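Local coordinates for outer membrane protein OMP121 (Bacteroides thetaiotaomicron, PDB 5FQ8) that probably takes up nutrients across the bacterial outer membrane as a member of the TonB-dependent receptor family, at residues D471-L477 against Q529-K535; T565-S571 against F584-S590. One frame throughout, in Å; residues are numbered along the deposited sequence.

Contact 1 (D471-L477 against Q529-K535); sequences DFNINAL and QFEGSWK
Trp534 turns the edge of its indole to one face of the Phe472 ring; the centroids of the Phe472 ring and the five-membered ring of Trp534 are 4.6 Å apart with planes at 69°, a T-shaped pair whose closest carbons are modelled too near each other, so the exact fit is doubtful. Over a face of the indole lies CG of Lys535, offset toward the rim. Phe472 CG stands anti to its carbonyl carbon (chi1 -73°), which brings its ring to the indole. Further along, Phe530 receives Ile474 CG2 obliquely at CE1, 3.4 Å away, and has Ala476 CB at its edge. On the opposite face Asn475 CB packs on Glu531 CB at 3.6 Å, and Asn475 OD1 accepts a hydrogen bond from Asn464. The straightest backbone bonds join Asn475 and Glu531, with Glu531 N to Asn475 O at 2.7 Å; those of Asn473 with Ser533 are weak. At the end of the pairing a weak bond runs from Lys535 N to Asp471 O, yet Asp471 OD2 stays 4.1 Å from Lys535 NZ, beyond a salt bridge. Apolar groups on one face, mostly polar ones on the other, are consistent with a barrel wall between lipid and plug.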
ATOM      1  N   ASP B 471      70.199   6.290  -4.176  1.00 68.83           N
ATOM      2  CA  ASP B 471      69.452   7.421  -4.742  1.00 72.94           C
ATOM      3  C   ASP B 471      68.097   6.997  -5.281  1.00 64.02           C
ATOM      4  O   ASP B 471      67.170   7.807  -5.322  1.00 65.95           O
ATOM      5  CB  ASP B 471      70.211   8.148  -5.859  1.00 71.06           C
ATOM      6  CG  ASP B 471      71.583   8.557  -5.449  1.00 69.69           C
ATOM      7  OD1 ASP B 471      71.694   9.332  -4.472  1.00 71.67           O
ATOM      8  OD2 ASP B 471      72.549   8.122  -6.110  1.00 65.91           O
ATOM      9  N   PHE B 472      67.970   5.755  -5.723  1.00 59.23           N
ATOM     10  CA  PHE B 472      66.664   5.276  -6.134  1.00 49.95           C
ATOM     11  C   PHE B 472      65.729   5.180  -4.935  1.00 51.38           C
ATOM     12  O   PHE B 472      66.122   5.348  -3.781  1.00 54.03           O
ATOM     13  CB  PHE B 472      66.776   3.914  -6.803  1.00 46.42           C
ATOM     14  CG  PHE B 472      67.367   3.963  -8.164  1.00 46.49           C
ATOM     15  CD1 PHE B 472      66.627   4.415  -9.228  1.00 45.92           C
ATOM     16  CD2 PHE B 472      68.659   3.541  -8.382  1.00 47.61           C
ATOM     17  CE1 PHE B 472      67.157   4.441 -10.489  1.00 46.44           C
ATOM     18  CE2 PHE B 472      69.203   3.576  -9.641  1.00 48.15           C
ATOM     19  CZ  PHE B 472      68.450   4.035 -10.698  1.00 47.57           C
ATOM     20  N   ASN B 473      64.465   4.915  -5.223  1.00 54.04           N
ATOM     21  CA  ASN B 473      63.508   4.619  -4.173  1.00 53.54           C
ATOM     22  C   ASN B 473      62.457   3.700  -4.755  1.00 51.25           C
ATOM     23  O   ASN B 473      62.005   3.906  -5.882  1.00 42.30           O
ATOM     24  CB  ASN B 473      62.862   5.884  -3.606  1.00 59.32           C
ATOM     25  CG  ASN B 473      62.437   5.716  -2.170  1.00 57.89           C
ATOM     26  OD1 ASN B 473      62.182   4.602  -1.722  1.00 61.73           O
ATOM     27  ND2 ASN B 473      62.364   6.819  -1.437  1.00 59.67           N
ATOM     28  N   ILE B 474      62.094   2.682  -3.987  1.00 47.10           N
ATOM     29  CA  ILE B 474      61.140   1.665  -4.408  1.00 45.71           C
ATOM     30  C   ILE B 474      59.967   1.698  -3.445  1.00 46.25           C
ATOM     31  O   ILE B 474      60.166   1.708  -2.228  1.00 48.14           O
ATOM     32  CB  ILE B 474      61.787   0.270  -4.425  1.00 45.11           C
ATOM     33  CG1 ILE B 474      63.113   0.325  -5.160  1.00 45.07           C
ATOM     34  CG2 ILE B 474      60.891  -0.729  -5.092  1.00 42.23           C
ATOM     35  CD1 ILE B 474      63.822  -0.981  -5.171  1.00 47.93           C
ATOM     36  N   ASN B 475      58.752   1.729  -3.983  1.00 52.39           N
ATOM     37  CA  ASN B 475      57.553   1.601  -3.163  1.00 39.52           C
ATOM     38  C   ASN B 475      56.583   0.662  -3.864  1.00 66.22           C
ATOM     39  O   ASN B 475      55.998   1.025  -4.887  1.00 55.56           O
ATOM     40  CB  ASN B 475      56.903   2.955  -2.895  1.00 47.87           C
ATOM     41  CG  ASN B 475      55.803   2.869  -1.856  1.00 47.03           C
ATOM     42  OD1 ASN B 475      54.937   2.001  -1.920  1.00 50.50           O
ATOM     43  ND2 ASN B 475      55.840   3.765  -0.882  1.00 54.19           N
ATOM     44  N   ALA B 476      56.410  -0.532  -3.310  1.00 53.39           N
ATOM     45  CA  ALA B 476      55.481  -1.524  -3.828  1.00 44.65           C
ATOM     46  C   ALA B 476      54.265  -1.619  -2.918  1.00 48.02           C
ATOM     47  O   ALA B 476      54.345  -1.360  -1.719  1.00 47.71           O
ATOM     48  CB  ALA B 476      56.148  -2.894  -3.951  1.00 44.70           C
ATOM     49  N   LEU B 477      53.129  -1.973  -3.511  1.00 37.34           N
ATOM     50  CA  LEU B 477      51.884  -2.162  -2.774  1.00 42.30           C
ATOM     51  C   LEU B 477      51.130  -3.307  -3.423  1.00 39.34           C
ATOM     52  O   LEU B 477      50.841  -3.250  -4.619  1.00 42.19           O
ATOM     53  CB  LEU B 477      51.031  -0.890  -2.775  1.00 36.34           C
ATOM     54  CG  LEU B 477      50.051  -0.616  -1.628  1.00 37.46           C
ATOM     55  CD1 LEU B 477      49.255   0.635  -1.907  1.00 35.77           C
ATOM     56  CD2 LEU B 477      49.107  -1.760  -1.395  1.00 40.46           C
ATOM     57  N   GLN B 529      50.666  -1.844  -7.187  1.00 47.51           N
ATOM     58  CA  GLN B 529      51.043  -0.486  -7.578  1.00 39.86           C
ATOM     59  C   GLN B 529      52.521  -0.278  -7.284  1.00 40.37           C
ATOM     60  O   GLN B 529      52.914  -0.183  -6.121  1.00 42.26           O
ATOM     61  CB  GLN B 529      50.184   0.537  -6.843  1.00 37.27           C
ATOM     62  CG  GLN B 529      50.455   1.950  -7.215  1.00 35.98           C
ATOM     63  CD  GLN B 529      49.355   2.863  -6.753  1.00 38.59           C
ATOM     64  OE1 GLN B 529      48.206   2.457  -6.676  1.00 38.40           O
ATOM     65  NE2 GLN B 529      49.700   4.098  -6.423  1.00 42.74           N
ATOM     66  N   PHE B 530      53.333  -0.194  -8.329  1.00 37.22           N
ATOM     67  CA  PHE B 530      54.781  -0.073  -8.192  1.00 38.22           C
ATOM     68  C   PHE B 530      55.225   1.365  -8.413  1.00 38.15           C
ATOM     69  O   PHE B 530      55.012   1.921  -9.492  1.00 37.99           O
ATOM     70  CB  PHE B 530      55.488  -0.986  -9.187  1.00 41.39           C
ATOM     71  CG  PHE B 530      56.977  -0.997  -9.040  1.00 44.24           C
ATOM     72  CD1 PHE B 530      57.569  -1.560  -7.927  1.00 45.40           C
ATOM     73  CD2 PHE B 530      57.788  -0.467 -10.027  1.00 47.51           C
ATOM     74  CE1 PHE B 530      58.942  -1.590  -7.793  1.00 47.12           C
ATOM     75  CE2 PHE B 530      59.162  -0.496  -9.902  1.00 49.67           C
ATOM     76  CZ  PHE B 530      59.741  -1.058  -8.780  1.00 50.13           C
ATOM     77  N   GLU B 531      55.875   1.946  -7.409  1.00 41.87           N
ATOM     78  CA  GLU B 531      56.379   3.315  -7.462  1.00 46.93           C
ATOM     79  C   GLU B 531      57.898   3.297  -7.558  1.00 50.03           C
ATOM     80  O   GLU B 531      58.573   2.851  -6.623  1.00 40.05           O
ATOM     81  CB  GLU B 531      55.942   4.099  -6.224  1.00 56.74           C
ATOM     82  CG  GLU B 531      56.558   5.476  -6.096  1.00 63.99           C
ATOM     83  CD  GLU B 531      55.527   6.570  -6.224  1.00 71.11           C
ATOM     84  OE1 GLU B 531      54.321   6.248  -6.193  1.00 75.41           O
ATOM     85  OE2 GLU B 531      55.920   7.745  -6.361  1.00 72.46           O
ATOM     86  N   GLY B 532      58.426   3.788  -8.672  1.00 46.52           N
ATOM     87  CA  GLY B 532      59.866   3.957  -8.863  1.00 51.45           C
ATOM     88  C   GLY B 532      60.247   5.428  -8.805  1.00 55.22           C
ATOM     89  O   GLY B 532      59.528   6.284  -9.324  1.00 67.46           O
ATOM     90  N   SER B 533      61.388   5.714  -8.187  1.00 63.25           N
ATOM     91  CA  SER B 533      61.796   7.082  -7.902  1.00 41.86           C
ATOM     92  C   SER B 533      63.310   7.234  -8.016  1.00 42.96           C
ATOM     93  O   SER B 533      64.057   6.418  -7.473  1.00 43.58           O
ATOM     94  CB  SER B 533      61.324   7.480  -6.506  1.00 53.04           C
ATOM     95  OG  SER B 533      61.921   8.685  -6.081  1.00 56.26           O
ATOM     96  N   TRP B 534      63.760   8.272  -8.723  1.00 43.25           N
ATOM     97  CA  TRP B 534      65.182   8.594  -8.861  1.00 63.58           C
ATOM     98  C   TRP B 534      65.428  10.039  -8.439  1.00 63.32           C
ATOM     99  O   TRP B 534      65.133  10.967  -9.196  1.00 56.98           O
ATOM    100  CB  TRP B 534      65.667   8.368 -10.289  1.00 59.06           C
ATOM    101  CG  TRP B 534      67.179   8.398 -10.456  1.00 52.03           C
ATOM    102  CD1 TRP B 534      68.029   7.341 -10.360  1.00 55.14           C
ATOM    103  CD2 TRP B 534      68.001   9.542 -10.746  1.00 51.09           C
ATOM    104  NE1 TRP B 534      69.324   7.746 -10.571  1.00 55.84           N
ATOM    105  CE2 TRP B 534      69.335   9.094 -10.808  1.00 54.57           C
ATOM    106  CE3 TRP B 534      67.738  10.895 -10.959  1.00 49.65           C
ATOM    107  CZ2 TRP B 534      70.398   9.950 -11.072  1.00 55.09           C
ATOM    108  CZ3 TRP B 534      68.799  11.744 -11.218  1.00 47.21           C
ATOM    109  CH2 TRP B 534      70.111  11.266 -11.276  1.00 51.99           C
ATOM    110  N   LYS B 535      65.976  10.222  -7.236  1.00 65.98           N
ATOM    111  CA  LYS B 535      66.519  11.511  -6.798  1.00 66.39           C
ATOM    112  C   LYS B 535      65.477  12.618  -6.856  1.00 61.68           C
ATOM    113  O   LYS B 535      65.786  13.754  -7.215  1.00 59.93           O
ATOM    114  CB  LYS B 535      67.748  11.915  -7.618  1.00 71.92           C
ATOM    115  CG  LYS B 535      68.989  11.073  -7.360  1.00 70.05           C
ATOM    116  CD  LYS B 535      70.244  11.713  -7.937  1.00 67.48           C
ATOM    117  CE  LYS B 535      71.415  10.738  -7.943  1.00 71.86           C
ATOM    118  NZ  LYS B 535      72.485  11.155  -8.896  1.00 78.38           N
TER

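Contact 2 (T565-S571 against F584-S590)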
ATOM      1  N   THR B 565      52.141   5.726 -15.208  1.00 36.33           N
ATOM      2  CA  THR B 565      52.237   7.172 -15.112  1.00 36.23           C
ATOM      3  C   THR B 565      53.680   7.575 -14.854  1.00 41.91           C
ATOM      4  O   THR B 565      54.461   6.826 -14.265  1.00 37.51           O
ATOM      5  CB  THR B 565      51.363   7.753 -14.001  1.00 35.50           C
ATOM      6  OG1 THR B 565      51.838   7.300 -12.735  1.00 35.66           O
ATOM      7  CG2 THR B 565      49.944   7.335 -14.167  1.00 34.73           C
ATOM      8  N   GLY B 566      54.018   8.776 -15.294  1.00 38.24           N
ATOM      9  CA  GLY B 566      55.360   9.294 -15.121  1.00 45.12           C
ATOM     10  C   GLY B 566      55.335  10.774 -14.820  1.00 37.85           C
ATOM     11  O   GLY B 566      54.431  11.502 -15.232  1.00 37.30           O
ATOM     12  N   SER B 567      56.352  11.211 -14.086  1.00 38.39           N
ATOM     13  CA  SER B 567      56.495  12.601 -13.693  1.00 38.38           C
ATOM     14  C   SER B 567      57.970  12.939 -13.696  1.00 39.36           C
ATOM     15  O   SER B 567      58.782  12.198 -13.140  1.00 39.86           O
ATOM     16  CB  SER B 567      55.900  12.856 -12.315  1.00 37.83           C
ATOM     17  OG  SER B 567      56.142  14.183 -11.907  1.00 37.92           O
ATOM     18  N   PHE B 568      58.308  14.053 -14.326  1.00 41.05           N
ATOM     19  CA  PHE B 568      59.689  14.491 -14.479  1.00 40.62           C
ATOM     20  C   PHE B 568      59.768  15.930 -13.998  1.00 40.61           C
ATOM     21  O   PHE B 568      59.222  16.831 -14.637  1.00 40.34           O
ATOM     22  CB  PHE B 568      60.117  14.345 -15.933  1.00 41.14           C
ATOM     23  CG  PHE B 568      61.459  14.912 -16.244  1.00 42.15           C
ATOM     24  CD1 PHE B 568      62.594  14.424 -15.637  1.00 42.89           C
ATOM     25  CD2 PHE B 568      61.588  15.901 -17.197  1.00 43.13           C
ATOM     26  CE1 PHE B 568      63.823  14.938 -15.956  1.00 45.60           C
ATOM     27  CE2 PHE B 568      62.808  16.420 -17.518  1.00 43.38           C
ATOM     28  CZ  PHE B 568      63.930  15.939 -16.901  1.00 44.10           C
ATOM     29  N   ILE B 569      60.398  16.139 -12.848  1.00 40.92           N
ATOM     30  CA  ILE B 569      60.573  17.478 -12.305  1.00 41.01           C
ATOM     31  C   ILE B 569      61.927  17.969 -12.793  1.00 42.05           C
ATOM     32  O   ILE B 569      62.960  17.636 -12.222  1.00 42.73           O
ATOM     33  CB  ILE B 569      60.485  17.506 -10.780  1.00 40.80           C
ATOM     34  CG1 ILE B 569      59.237  16.803 -10.301  1.00 39.87           C
ATOM     35  CG2 ILE B 569      60.447  18.929 -10.292  1.00 45.36           C
ATOM     36  CD1 ILE B 569      59.521  15.432  -9.850  1.00 44.84           C
ATOM     37  N   PHE B 570      61.922  18.756 -13.858  1.00 42.21           N
ATOM     38  CA  PHE B 570      63.158  19.324 -14.361  1.00 43.22           C
ATOM     39  C   PHE B 570      63.562  20.583 -13.621  1.00 43.49           C
ATOM     40  O   PHE B 570      64.590  21.164 -13.959  1.00 44.74           O
ATOM     41  CB  PHE B 570      63.036  19.614 -15.854  1.00 43.37           C
ATOM     42  CG  PHE B 570      61.786  20.332 -16.218  1.00 42.55           C
ATOM     43  CD1 PHE B 570      61.711  21.705 -16.136  1.00 42.58           C
ATOM     44  CD2 PHE B 570      60.682  19.632 -16.643  1.00 57.78           C
ATOM     45  CE1 PHE B 570      60.559  22.371 -16.469  1.00 41.87           C
ATOM     46  CE2 PHE B 570      59.521  20.289 -16.975  1.00 47.70           C
ATOM     47  CZ  PHE B 570      59.460  21.663 -16.885  1.00 46.00           C
ATOM     48  N   SER B 571      62.779  21.032 -12.644  1.00 42.83           N
ATOM     49  CA  SER B 571      63.231  22.104 -11.771  1.00 46.99           C
ATOM     50  C   SER B 571      64.541  21.709 -11.122  1.00 48.71           C
ATOM     51  O   SER B 571      65.601  22.208 -11.508  1.00 45.34           O
ATOM     52  CB  SER B 571      62.206  22.407 -10.693  1.00 43.90           C
ATOM     53  OG  SER B 571      61.103  23.074 -11.242  1.00 46.30           O
ATOM     54  N   PHE B 584      59.216  25.866  -9.577  1.00 54.64           N
ATOM     55  CA  PHE B 584      58.796  24.491  -9.777  1.00 48.81           C
ATOM     56  C   PHE B 584      58.517  24.291 -11.257  1.00 47.74           C
ATOM     57  O   PHE B 584      57.980  25.178 -11.919  1.00 54.52           O
ATOM     58  CB  PHE B 584      57.558  24.178  -8.924  1.00 53.25           C
ATOM     59  CG  PHE B 584      57.176  22.728  -8.899  1.00 38.77           C
ATOM     60  CD1 PHE B 584      58.012  21.789  -8.328  1.00 39.20           C
ATOM     61  CD2 PHE B 584      55.965  22.312  -9.422  1.00 37.97           C
ATOM     62  CE1 PHE B 584      57.663  20.456  -8.298  1.00 38.86           C
ATOM     63  CE2 PHE B 584      55.611  20.984  -9.397  1.00 37.64           C
ATOM     64  CZ  PHE B 584      56.461  20.052  -8.833  1.00 41.01           C
ATOM     65  N   GLY B 585      58.926  23.139 -11.771  1.00 42.09           N
ATOM     66  CA  GLY B 585      58.719  22.785 -13.157  1.00 40.16           C
ATOM     67  C   GLY B 585      58.661  21.282 -13.309  1.00 49.99           C
ATOM     68  O   GLY B 585      59.681  20.598 -13.212  1.00 40.65           O
ATOM     69  N   LYS B 586      57.460  20.762 -13.546  1.00 45.87           N
ATOM     70  CA  LYS B 586      57.166  19.332 -13.547  1.00 42.28           C
ATOM     71  C   LYS B 586      56.389  18.998 -14.805  1.00 44.81           C
ATOM     72  O   LYS B 586      55.435  19.700 -15.140  1.00 51.76           O
ATOM     73  CB  LYS B 586      56.353  18.965 -12.305  1.00 41.90           C
ATOM     74  CG  LYS B 586      55.716  17.610 -12.298  1.00 37.74           C
ATOM     75  CD  LYS B 586      54.584  17.611 -11.290  1.00 40.50           C
ATOM     76  CE  LYS B 586      53.979  16.236 -11.075  1.00 36.49           C
ATOM     77  NZ  LYS B 586      54.854  15.371 -10.227  1.00 36.95           N
ATOM     78  N   ILE B 587      56.791  17.943 -15.501  1.00 38.85           N
ATOM     79  CA  ILE B 587      56.083  17.492 -16.693  1.00 38.56           C
ATOM     80  C   ILE B 587      55.499  16.111 -16.417  1.00 38.11           C
ATOM     81  O   ILE B 587      56.113  15.297 -15.720  1.00 38.39           O
ATOM     82  CB  ILE B 587      57.001  17.502 -17.934  1.00 39.39           C
ATOM     83  CG1 ILE B 587      56.185  17.288 -19.202  1.00 41.71           C
ATOM     84  CG2 ILE B 587      58.062  16.460 -17.832  1.00 40.06           C
ATOM     85  CD1 ILE B 587      57.012  17.163 -20.442  1.00 39.90           C
ATOM     86  N   ARG B 588      54.296  15.862 -16.952  1.00 47.97           N
ATOM     87  CA  ARG B 588      53.431  14.754 -16.556  1.00 36.82           C
ATOM     88  C   ARG B 588      52.958  13.962 -17.764  1.00 36.74           C
ATOM     89  O   ARG B 588      52.715  14.526 -18.830  1.00 36.79           O
ATOM     90  CB  ARG B 588      52.188  15.255 -15.817  1.00 35.95           C
ATOM     91  CG  ARG B 588      52.260  15.177 -14.339  1.00 35.78           C
ATOM     92  CD  ARG B 588      50.901  15.401 -13.738  1.00 34.90           C
ATOM     93  NE  ARG B 588      50.577  16.805 -13.528  1.00 34.72           N
ATOM     94  CZ  ARG B 588      49.791  17.510 -14.321  1.00 34.39           C
ATOM     95  NH1 ARG B 588      49.262  16.930 -15.378  1.00 40.80           N
ATOM     96  NH2 ARG B 588      49.536  18.782 -14.059  1.00 34.27           N
ATOM     97  N   ALA B 589      52.764  12.658 -17.573  1.00 42.88           N
ATOM     98  CA  ALA B 589      52.190  11.833 -18.630  1.00 46.85           C
ATOM     99  C   ALA B 589      51.600  10.561 -18.038  1.00 36.08           C
ATOM    100  O   ALA B 589      52.115  10.027 -17.056  1.00 36.24           O
ATOM    101  CB  ALA B 589      53.229  11.490 -19.694  1.00 37.36           C
ATOM    102  N   SER B 590      50.522  10.078 -18.659  1.00 46.03           N
ATOM    103  CA  SER B 590      49.837   8.876 -18.201  1.00 35.19           C
ATOM    104  C   SER B 590      49.163   8.163 -19.360  1.00 35.09           C
ATOM    105  O   SER B 590      48.633   8.795 -20.272  1.00 34.93           O
ATOM    106  CB  SER B 590      48.784   9.201 -17.164  1.00 34.38           C
ATOM    107  OG  SER B 590      47.700   9.847 -17.788  1.00 33.85           O
TER
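Phe568 and Ile587 exchange two nearly straight backbone hydrogen bonds, Ile587 N to Phe568 O at 2.8 Å (170° at the hydrogen) and Phe568 N to Ile587 O at 2.9 Å. Gly566 and Ala589 repeat the exchange one hydrogen-bonded pair further from the hairpin connection. Lys586, bent at its last torsion (chi4 76°), brings NZ to Ser567 OG as a donor; the modelled separation is too short to trust, and Lys38 O accepts from the same NZ. Arg588 leads away to a salt bridge with Asp664. These are successive antiparallel strands of the TonB-dependent receptor barrel, joined as a hairpin; nearer the connection, Ser571 N bonds to Gly585 O at 3.2 Å. That same oxygen lies under the Phe570 ring, 3.5 Å from its plane and over its centre. With CG wedged between backbone N and carbonyl carbon (chi1 48°), the ring folds back across Gly585, where a side chain would clash with it, and sets its edge against Ile587 CB. Were Phe570 an alanine, the Gly585 carbonyl would probably lose the ring over it and Ile587 CB this neighbour. Ile587 CG2 also packs at 3.5 Å on Phe568 CB, while Ile569 CG2 meets Phe584 CE1 at 3.7 Å.

In the fold
Strand 538-549 separates the two contacts in the barrel wall: it pairs with strand 513-534 of contact 1 on one side and with strand 558-569 of contact 2 on the other. Their centres are 15 Å apart and their nearest atoms about 7 Å, so they do not touch, but they share neighbours: Glu531 and Thr565 both rest on Thr541, Ser533 and Ile569 both on Tyr539. Each also reaches the plug region, contact 1 through Ala39 and Leu152, contact 2 through Lys38, Ala148 and Ala149. Both lie away from the calcium, magnesium and 3-decanoyloxypropyl decanoate sites; their centres are about 41 Å (contact 1) and 35 Å (contact 2) from that of the chain.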